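Long-range contacts in NfrA2 (Bacillus megaterium, PDB 5HEI), which is a flavin-dependent nitroreductase that transforms the herbicide mesotrione and probably reduces FMN with NADPH: residues A[6-11]-A[120-125]; A[15-20]-A[130-135]; A[200-205]-A[212-217]. One frame throughout, in Å; residues are numbered along the deposited sequence.

Interaction 1: residues A[6-11]-A[120-125]; sequences RTIQDH and ATVAAE. With FMN (flavin mononucleotide), chain I.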
# COMPACT_ATOMS: atom_id res chain seq x y z
N ARG A 6 -6.30 -17.94 5.12
CA ARG A 6 -7.03 -18.57 4.01
C ARG A 6 -7.76 -17.56 3.12
O ARG A 6 -8.04 -17.88 1.97
CB ARG A 6 -7.96 -19.69 4.50
CG ARG A 6 -7.23 -21.00 4.80
CD ARG A 6 -8.08 -22.22 4.52
NE ARG A 6 -9.11 -22.44 5.54
CZ ARG A 6 -10.04 -23.38 5.47
NH1 ARG A 6 -10.10 -24.20 4.43
NH2 ARG A 6 -10.94 -23.50 6.45
N THR A 7 -8.04 -16.35 3.64
CA THR A 7 -8.67 -15.26 2.87
C THR A 7 -7.62 -14.66 1.94
O THR A 7 -7.92 -14.39 0.77
CB THR A 7 -9.32 -14.21 3.80
OG1 THR A 7 -10.31 -14.86 4.60
CG2 THR A 7 -9.97 -13.05 3.04
N ILE A 8 -6.38 -14.47 2.45
CA ILE A 8 -5.25 -13.92 1.68
C ILE A 8 -4.67 -14.96 0.70
O ILE A 8 -4.49 -14.63 -0.47
CB ILE A 8 -4.13 -13.24 2.54
CG1 ILE A 8 -4.66 -12.47 3.77
CG2 ILE A 8 -3.25 -12.34 1.68
CD1 ILE A 8 -3.74 -12.59 4.99
N GLN A 9 -4.40 -16.20 1.17
CA GLN A 9 -3.82 -17.29 0.37
C GLN A 9 -4.67 -17.68 -0.86
O GLN A 9 -4.11 -17.97 -1.92
CB GLN A 9 -3.55 -18.53 1.24
CG GLN A 9 -2.07 -18.92 1.31
CD GLN A 9 -1.37 -18.36 2.52
OE1 GLN A 9 -1.43 -17.16 2.82
NE2 GLN A 9 -0.63 -19.21 3.21
N ASP A 10 -6.01 -17.69 -0.71
CA ASP A 10 -6.96 -18.05 -1.77
C ASP A 10 -7.43 -16.84 -2.61
O ASP A 10 -8.51 -16.90 -3.20
CB ASP A 10 -8.14 -18.84 -1.17
CG ASP A 10 -8.65 -19.97 -2.05
OD1 ASP A 10 -7.93 -20.98 -2.20
OD2 ASP A 10 -9.76 -19.83 -2.61
N HIS A 11 -6.61 -15.78 -2.69
CA HIS A 11 -6.95 -14.57 -3.44
C HIS A 11 -7.01 -14.77 -4.96
O HIS A 11 -6.10 -15.33 -5.57
CB HIS A 11 -6.05 -13.38 -3.07
CG HIS A 11 -6.29 -12.18 -3.94
ND1 HIS A 11 -7.42 -11.38 -3.80
CD2 HIS A 11 -5.56 -11.71 -4.98
CE1 HIS A 11 -7.33 -10.45 -4.73
NE2 HIS A 11 -6.22 -10.61 -5.47
N ALA A 120 -9.33 -3.32 2.84
CA ALA A 120 -10.65 -3.29 2.22
C ALA A 120 -10.90 -4.57 1.41
O ALA A 120 -12.01 -5.08 1.43
CB ALA A 120 -10.79 -2.06 1.34
N THR A 121 -9.84 -5.09 0.74
CA THR A 121 -9.85 -6.33 -0.05
C THR A 121 -10.10 -7.55 0.86
O THR A 121 -11.06 -8.28 0.62
CB THR A 121 -8.59 -6.43 -0.94
OG1 THR A 121 -8.80 -5.66 -2.12
CG2 THR A 121 -8.21 -7.86 -1.33
N VAL A 122 -9.25 -7.77 1.89
CA VAL A 122 -9.38 -8.90 2.82
C VAL A 122 -10.72 -8.93 3.57
O VAL A 122 -11.24 -10.01 3.82
CB VAL A 122 -8.15 -9.17 3.74
CG1 VAL A 122 -6.94 -9.60 2.93
CG2 VAL A 122 -7.83 -7.97 4.62
N ALA A 123 -11.29 -7.74 3.87
CA ALA A 123 -12.59 -7.61 4.54
C ALA A 123 -13.72 -7.98 3.59
O ALA A 123 -14.56 -8.81 3.94
CB ALA A 123 -12.79 -6.19 5.05
N ALA A 124 -13.72 -7.38 2.37
CA ALA A 124 -14.73 -7.63 1.33
C ALA A 124 -14.75 -9.08 0.86
O ALA A 124 -15.83 -9.66 0.76
CB ALA A 124 -14.50 -6.70 0.15
N GLU A 125 -13.57 -9.68 0.58
CA GLU A 125 -13.47 -11.07 0.13
C GLU A 125 -13.82 -12.11 1.20
O GLU A 125 -14.29 -13.20 0.86
CB GLU A 125 -12.15 -11.36 -0.60
CG GLU A 125 -12.14 -10.82 -2.03
CD GLU A 125 -10.92 -11.13 -2.87
OE1 GLU A 125 -9.81 -10.67 -2.51
OE2 GLU A 125 -11.08 -11.76 -3.94
N1 FMN I . -6.84 -5.15 -12.91
C2 FMN I . -7.58 -4.61 -13.94
O2 FMN I . -8.38 -5.29 -14.57
N3 FMN I . -7.43 -3.27 -14.27
C4 FMN I . -6.58 -2.36 -13.64
O4 FMN I . -6.51 -1.20 -14.05
C4A FMN I . -5.82 -2.94 -12.52
N5 FMN I . -5.10 -2.13 -11.79
C5A FMN I . -4.50 -2.65 -10.64
C6 FMN I . -3.85 -1.77 -9.77
C7 FMN I . -3.32 -2.20 -8.56
C7M FMN I . -2.68 -1.19 -7.64
C8 FMN I . -3.41 -3.57 -8.22
C8M FMN I . -2.84 -4.10 -6.93
C9 FMN I . -4.04 -4.45 -9.09
C9A FMN I . -4.60 -4.01 -10.29
N10 FMN I . -5.37 -4.86 -11.14
C10 FMN I . -6.02 -4.36 -12.23
C1' FMN I . -5.47 -6.30 -10.84
C2' FMN I . -4.26 -7.11 -11.31
O2' FMN I . -4.29 -7.34 -12.71
C3' FMN I . -4.22 -8.44 -10.55
O3' FMN I . -4.24 -8.19 -9.15
C4' FMN I . -3.02 -9.34 -10.88
O4' FMN I . -3.15 -9.84 -12.21
C5' FMN I . -2.82 -10.47 -9.89
O5' FMN I . -3.89 -11.43 -10.08
P FMN I . -4.95 -11.89 -8.95
O1P FMN I . -4.44 -13.06 -8.17
O2P FMN I . -6.22 -12.25 -9.73
O3P FMN I . -5.25 -10.66 -8.09

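Interaction 2: residues A[15-20]-A[130-135]; sequences RQYTDE and GTVPIG. With FMN (flavin mononucleotide), chain I.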
# COMPACT_ATOMS: atom_id res chain seq x y z
N ARG A 15 -13.61 -10.15 -12.47
CA ARG A 15 -14.09 -9.12 -13.40
C ARG A 15 -15.52 -9.43 -13.87
O ARG A 15 -16.13 -8.63 -14.59
CB ARG A 15 -13.11 -8.94 -14.57
CG ARG A 15 -11.80 -8.26 -14.15
CD ARG A 15 -10.69 -8.44 -15.17
NE ARG A 15 -9.38 -8.38 -14.53
CZ ARG A 15 -8.74 -9.43 -14.02
NH1 ARG A 15 -9.29 -10.64 -14.09
NH2 ARG A 15 -7.56 -9.28 -13.44
N GLN A 16 -16.07 -10.57 -13.42
CA GLN A 16 -17.43 -11.02 -13.70
C GLN A 16 -18.27 -10.83 -12.42
O GLN A 16 -17.92 -11.38 -11.37
CB GLN A 16 -17.44 -12.49 -14.17
CG GLN A 16 -18.24 -12.73 -15.45
CD GLN A 16 -17.47 -12.42 -16.71
OE1 GLN A 16 -16.30 -12.80 -16.88
NE2 GLN A 16 -18.12 -11.74 -17.65
N TYR A 17 -19.34 -10.02 -12.51
CA TYR A 17 -20.22 -9.65 -11.39
C TYR A 17 -21.72 -9.84 -11.71
O TYR A 17 -22.10 -9.94 -12.88
CB TYR A 17 -19.96 -8.19 -10.98
CG TYR A 17 -18.59 -7.95 -10.39
CD1 TYR A 17 -17.49 -7.68 -11.21
CD2 TYR A 17 -18.38 -7.95 -9.01
CE1 TYR A 17 -16.22 -7.47 -10.68
CE2 TYR A 17 -17.12 -7.72 -8.47
CZ TYR A 17 -16.04 -7.49 -9.30
OH TYR A 17 -14.79 -7.27 -8.78
N THR A 18 -22.56 -9.85 -10.64
CA THR A 18 -24.02 -9.98 -10.71
C THR A 18 -24.69 -8.61 -10.49
O THR A 18 -24.03 -7.66 -10.04
CB THR A 18 -24.53 -11.00 -9.67
OG1 THR A 18 -24.22 -10.53 -8.35
CG2 THR A 18 -23.98 -12.40 -9.87
N ASP A 19 -26.00 -8.52 -10.77
CA ASP A 19 -26.84 -7.33 -10.60
C ASP A 19 -27.01 -6.94 -9.12
O ASP A 19 -27.36 -5.80 -8.82
CB ASP A 19 -28.19 -7.53 -11.36
CG ASP A 19 -29.51 -7.18 -10.69
OD1 ASP A 19 -29.84 -7.80 -9.66
OD2 ASP A 19 -30.28 -6.38 -11.28
N GLU A 20 -26.74 -7.91 -8.21
CA GLU A 20 -26.85 -7.81 -6.76
C GLU A 20 -26.05 -6.64 -6.19
O GLU A 20 -24.83 -6.57 -6.36
CB GLU A 20 -26.44 -9.13 -6.11
CG GLU A 20 -27.02 -9.34 -4.72
CD GLU A 20 -26.44 -10.51 -3.93
OE1 GLU A 20 -25.86 -11.43 -4.55
OE2 GLU A 20 -26.59 -10.51 -2.69
N GLY A 130 -16.34 -10.06 -4.29
CA GLY A 130 -15.21 -10.10 -5.20
C GLY A 130 -14.66 -8.70 -5.41
O GLY A 130 -15.43 -7.74 -5.49
N THR A 131 -13.32 -8.59 -5.44
CA THR A 131 -12.62 -7.32 -5.64
C THR A 131 -11.63 -7.39 -6.77
O THR A 131 -11.16 -8.48 -7.13
CB THR A 131 -11.90 -6.84 -4.35
OG1 THR A 131 -10.96 -7.83 -3.92
CG2 THR A 131 -12.86 -6.46 -3.23
N VAL A 132 -11.30 -6.22 -7.32
CA VAL A 132 -10.29 -5.96 -8.34
C VAL A 132 -9.87 -4.48 -8.25
O VAL A 132 -10.72 -3.60 -8.42
CB VAL A 132 -10.60 -6.47 -9.79
CG1 VAL A 132 -11.78 -5.74 -10.43
CG2 VAL A 132 -9.36 -6.40 -10.68
N PRO A 133 -8.60 -4.17 -7.89
CA PRO A 133 -8.18 -2.77 -7.82
C PRO A 133 -8.10 -2.16 -9.22
O PRO A 133 -7.88 -2.90 -10.18
CB PRO A 133 -6.80 -2.83 -7.16
CG PRO A 133 -6.64 -4.26 -6.68
CD PRO A 133 -7.47 -5.07 -7.61
N ILE A 134 -8.33 -0.85 -9.35
CA ILE A 134 -8.26 -0.18 -10.65
C ILE A 134 -7.22 0.93 -10.62
O ILE A 134 -7.54 2.10 -10.36
CB ILE A 134 -9.65 0.27 -11.22
CG1 ILE A 134 -10.73 -0.84 -11.16
CG2 ILE A 134 -9.54 0.88 -12.63
CD1 ILE A 134 -10.57 -2.13 -12.09
N GLY A 135 -5.97 0.55 -10.90
CA GLY A 135 -4.82 1.46 -10.98
C GLY A 135 -4.92 2.39 -12.18
O GLY A 135 -4.18 3.38 -12.26
N1 FMN I . -6.84 -5.15 -12.91
C2 FMN I . -7.58 -4.61 -13.94
O2 FMN I . -8.38 -5.29 -14.57
N3 FMN I . -7.43 -3.27 -14.27
C4 FMN I . -6.58 -2.36 -13.64
O4 FMN I . -6.51 -1.20 -14.05
C4A FMN I . -5.82 -2.94 -12.52
N5 FMN I . -5.10 -2.13 -11.79
C5A FMN I . -4.50 -2.65 -10.64
C6 FMN I . -3.85 -1.77 -9.77
C7 FMN I . -3.32 -2.20 -8.56
C7M FMN I . -2.68 -1.19 -7.64
C8 FMN I . -3.41 -3.57 -8.22
C8M FMN I . -2.84 -4.10 -6.93
C9 FMN I . -4.04 -4.45 -9.09
C9A FMN I . -4.60 -4.01 -10.29
N10 FMN I . -5.37 -4.86 -11.14
C10 FMN I . -6.02 -4.36 -12.23
C1' FMN I . -5.47 -6.30 -10.84
C2' FMN I . -4.26 -7.11 -11.31
O2' FMN I . -4.29 -7.34 -12.71
C3' FMN I . -4.22 -8.44 -10.55
O3' FMN I . -4.24 -8.19 -9.15
C4' FMN I . -3.02 -9.34 -10.88
O4' FMN I . -3.15 -9.84 -12.21
C5' FMN I . -2.82 -10.47 -9.89
O5' FMN I . -3.89 -11.43 -10.08
P FMN I . -4.95 -11.89 -8.95
O1P FMN I . -4.44 -13.06 -8.17
O2P FMN I . -6.22 -12.25 -9.73
O3P FMN I . -5.25 -10.66 -8.09

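Interaction 3: residues A[200-205]-A[212-217]; sequences EMAEYM and ADDRNW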
# COMPACT_ATOMS: atom_id res chain seq x y z
N GLU A 200 6.17 -21.92 -16.29
CA GLU A 200 4.98 -22.23 -15.51
C GLU A 200 3.82 -21.29 -15.90
O GLU A 200 2.67 -21.73 -15.94
CB GLU A 200 5.29 -22.12 -14.00
CG GLU A 200 4.35 -22.91 -13.10
CD GLU A 200 4.74 -24.34 -12.79
OE1 GLU A 200 4.66 -25.20 -13.71
OE2 GLU A 200 5.06 -24.63 -11.61
N MET A 201 4.14 -20.02 -16.22
CA MET A 201 3.17 -19.01 -16.63
C MET A 201 2.64 -19.21 -18.05
O MET A 201 1.48 -18.87 -18.30
CB MET A 201 3.73 -17.59 -16.44
CG MET A 201 2.70 -16.62 -15.92
SD MET A 201 2.22 -16.93 -14.21
CE MET A 201 0.88 -15.79 -14.04
N ALA A 202 3.48 -19.73 -18.97
CA ALA A 202 3.10 -20.02 -20.37
C ALA A 202 2.12 -21.19 -20.39
O ALA A 202 1.18 -21.18 -21.18
CB ALA A 202 4.34 -20.34 -21.19
N GLU A 203 2.34 -22.19 -19.50
CA GLU A 203 1.49 -23.37 -19.33
C GLU A 203 0.15 -22.96 -18.70
O GLU A 203 -0.87 -23.53 -19.08
CB GLU A 203 2.18 -24.43 -18.47
CG GLU A 203 3.21 -25.25 -19.23
CD GLU A 203 3.96 -26.26 -18.37
OE1 GLU A 203 3.40 -27.36 -18.13
OE2 GLU A 203 5.09 -25.95 -17.94
N TYR A 204 0.17 -21.99 -17.75
CA TYR A 204 -1.02 -21.47 -17.08
C TYR A 204 -1.91 -20.76 -18.11
O TYR A 204 -3.12 -21.02 -18.15
CB TYR A 204 -0.65 -20.52 -15.90
CG TYR A 204 -1.81 -19.67 -15.40
CD1 TYR A 204 -2.81 -20.22 -14.61
CD2 TYR A 204 -1.90 -18.32 -15.73
CE1 TYR A 204 -3.89 -19.45 -14.16
CE2 TYR A 204 -2.98 -17.55 -15.31
CZ TYR A 204 -3.97 -18.11 -14.51
OH TYR A 204 -5.04 -17.36 -14.09
N MET A 205 -1.31 -19.87 -18.93
CA MET A 205 -2.00 -19.13 -19.98
C MET A 205 -2.59 -20.07 -21.02
O MET A 205 -3.72 -19.84 -21.45
CB MET A 205 -1.07 -18.10 -20.65
CG MET A 205 -1.43 -16.65 -20.34
SD MET A 205 -2.94 -16.07 -21.17
CE MET A 205 -4.01 -15.81 -19.75
N ALA A 212 -4.75 -21.18 -26.88
CA ALA A 212 -4.87 -20.04 -27.79
C ALA A 212 -3.77 -19.00 -27.60
O ALA A 212 -3.32 -18.42 -28.59
CB ALA A 212 -6.23 -19.39 -27.65
N ASP A 213 -3.34 -18.76 -26.35
CA ASP A 213 -2.30 -17.78 -25.99
C ASP A 213 -1.16 -18.44 -25.20
O ASP A 213 -1.41 -19.22 -24.27
CB ASP A 213 -2.91 -16.60 -25.22
CG ASP A 213 -2.04 -15.35 -25.12
OD1 ASP A 213 -1.28 -15.07 -26.08
OD2 ASP A 213 -2.17 -14.62 -24.12
N ASP A 214 0.10 -18.14 -25.59
CA ASP A 214 1.33 -18.68 -24.99
C ASP A 214 2.09 -17.65 -24.12
O ASP A 214 3.21 -17.93 -23.68
CB ASP A 214 2.25 -19.23 -26.11
CG ASP A 214 2.88 -20.58 -25.81
OD1 ASP A 214 3.35 -20.78 -24.66
OD2 ASP A 214 2.95 -21.42 -26.73
N ARG A 215 1.48 -16.46 -23.89
CA ARG A 215 2.05 -15.34 -23.14
C ARG A 215 2.62 -15.74 -21.78
O ARG A 215 1.89 -16.22 -20.91
CB ARG A 215 1.01 -14.22 -22.95
CG ARG A 215 0.94 -13.21 -24.09
CD ARG A 215 0.27 -11.91 -23.66
NE ARG A 215 -1.18 -12.05 -23.48
CZ ARG A 215 -1.83 -11.88 -22.33
NH1 ARG A 215 -1.16 -11.56 -21.23
NH2 ARG A 215 -3.14 -12.02 -22.27
N ASN A 216 3.94 -15.55 -21.62
CA ASN A 216 4.62 -15.80 -20.35
C ASN A 216 4.60 -14.51 -19.53
O ASN A 216 4.10 -13.48 -20.02
CB ASN A 216 6.04 -16.37 -20.56
CG ASN A 216 7.05 -15.49 -21.26
OD1 ASN A 216 7.24 -14.32 -20.94
ND2 ASN A 216 7.82 -16.10 -22.15
N TRP A 217 5.13 -14.54 -18.30
CA TRP A 217 5.17 -13.38 -17.41
C TRP A 217 6.05 -12.24 -17.94
O TRP A 217 5.57 -11.10 -18.00
CB TRP A 217 5.58 -13.80 -16.01
CG TRP A 217 5.68 -12.66 -15.04
CD1 TRP A 217 4.67 -12.07 -14.35
CD2 TRP A 217 6.89 -12.02 -14.61
NE1 TRP A 217 5.17 -11.10 -13.52
CE2 TRP A 217 6.53 -11.04 -13.66
CE3 TRP A 217 8.25 -12.19 -14.92
CZ2 TRP A 217 7.47 -10.22 -13.03
CZ3 TRP A 217 9.18 -11.37 -14.30
CH2 TRP A 217 8.79 -10.40 -13.37

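Interaction 1: residues A[6-11]-A[120-125]
His11 and Glu125 meet at the phosphate end of the FMN pocket, where they form a His-carboxylate hydrogen bond. His11 ND1 donates to Glu125 OE1 at 2.8 Å, with an N-H...O angle of 142°. The carboxylate oxygen lies in the plane of the imidazole, at its edge, and receives the proton on its syn lone pair. The ring and carboxylate planes stand almost perpendicular, 84° apart. The other ring nitrogen, His11 NE2, makes a weak hydrogen bond to FMN O3P at 2.8 Å. The imidazole therefore bridges protein and cofactor, with both nitrogens engaged. The bond at ND1 fixes how the ring is turned and presents NE2 to the phosphate. His11 CG lies anti to the backbone N (chi1 174°), which swings the ring toward Glu125 from the loop just past helix 3-9. The Glu125 chain runs extended beyond CG to reach it. The methyl of Thr121, CG2, approaches the ring obliquely at His11 CE1. Farther from the cofactor the contact is van der Waals. Thr7 CG2 lies 3.4 Å from Val122 O, while its hydroxyl bonds back to Glu3 O. Ile8 CG1 and Val122 CG1 make an apolar contact at 3.8 Å. Arg174 and Ser13 add further hydrogen bonds to FMN. Val122 of the second subunit also packs on Ile8, so this apolar patch lies at the dimer interface. The contact joins the C-terminal part of helix 3-9 to the last turns of helix 104-126, which lies against strand 130-134 through Thr121, Ala124 and Glu125.

Interaction 2: residues A[15-20]-A[130-135]
Tyr17 and Arg15 reach from a loop toward strand 130-134, one to its backbone and one to the flavin beside it. The polar contact across the segments is slight. Tyr17 OH lies 3.4 Å from Gly130 O, at most a weak hydrogen bond, because the hydroxyl proton could go to Ile14 O instead. The carbonyl oxygen sits at the edge of the phenol ring, in its plane, and also 3.4 Å from Tyr17 CE2. The van der Waals contacts centre on Val132. Its two methyls divide the work: CG1 approaches Tyr17 OH at 3.8 Å, while CG2 meets Arg15 NE at 4.3 Å and FMN N1 at 3.6 Å. Val132 CG2 is anti to the backbone N, and this turns that methyl to the cofactor. The hydrogen bond to FMN is firmer. Arg15 is extended from CG to NE, and NE donates to FMN O2 at 3.2 Å with an angle of 166°. O2 lies in the guanidinium plane, at its edge. On the strand side, Pro133 places CB and CG against FMN C8 and C9, and Gly135 N comes within 3.0 Å of FMN N5. Trp69 packs on both Arg15 and Val132. A positive group at O2 would probably favour negative charge at the N1-C2=O2 end of the flavin, as expected when the ring is reduced.

Interaction 3: residues A[200-205]-A[212-217]
Met201, Ala202 and Met205 form the helix face on which residues 213-217 lie as the chain doubles back. The backbones come close, with the CA atoms of Ala202 and Asn216 4.5 Å apart. In the tighter part, side chains of the helix pack on the backbone of the returning loop. Met205 CG lies 3.4 Å from Arg215 O, and its CB is near the same oxygen. Met201 CB rests 3.8 Å from Trp217 N. Met201 CG also meets Trp217 CB at 4.0 Å, the two side chains running at a slant to one another. Trp217 CG is anti to the backbone N (chi1 178°), and the indole leads away from this helix segment. Its NE1 bonds to Asn42 O of the second subunit. Both Met201 and Trp217 are buried.

The other end of the contact is more open. Asp214 and Arg215 are solvent-exposed, and Asp214 touches the helix through OD1, 3.6 Å from Ala202 CB. Met205 bends at chi2 and chi3, bringing SD to 3.4 Å from Asp213 OD2. The same sulfur lies over one face of the Arg215 guanidinium, offset toward its rim. Arg215 NE and Asp213 OD2 form a salt bridge of 2.8 Å within the loop. The thioether thus packs beside a paired charge.

Asn216 is the N-cap of helix 217-224, and its OD1 accepts from Gln219 N. The loop links two helices. It folds back along helix 191-209 before helix 217-224 begins. Tyr197 and Ile194 of helix 191-209 and Leu175 of a loop also meet Trp217.

Interactions 1 and 2 are neighbours, with centres 14 Å apart, and both touch FMN. Their segments alternate along the chain. Helix 104-126 is followed in the chain by strand 130-134, an outermost strand of the four-stranded antiparallel sheet within this chain, and Thr131 packs on the helix. Interaction 1 holds the phosphate end of the cofactor and interaction 2 the flavin ring. Interaction 3 follows both in sequence. Its centre is about 25 Å from that of interaction 1 and 24 Å from that of interaction 2, and it touches neither. Interactions 1 and 3 both reach the second subunit, and interaction 1 touches FMN as well.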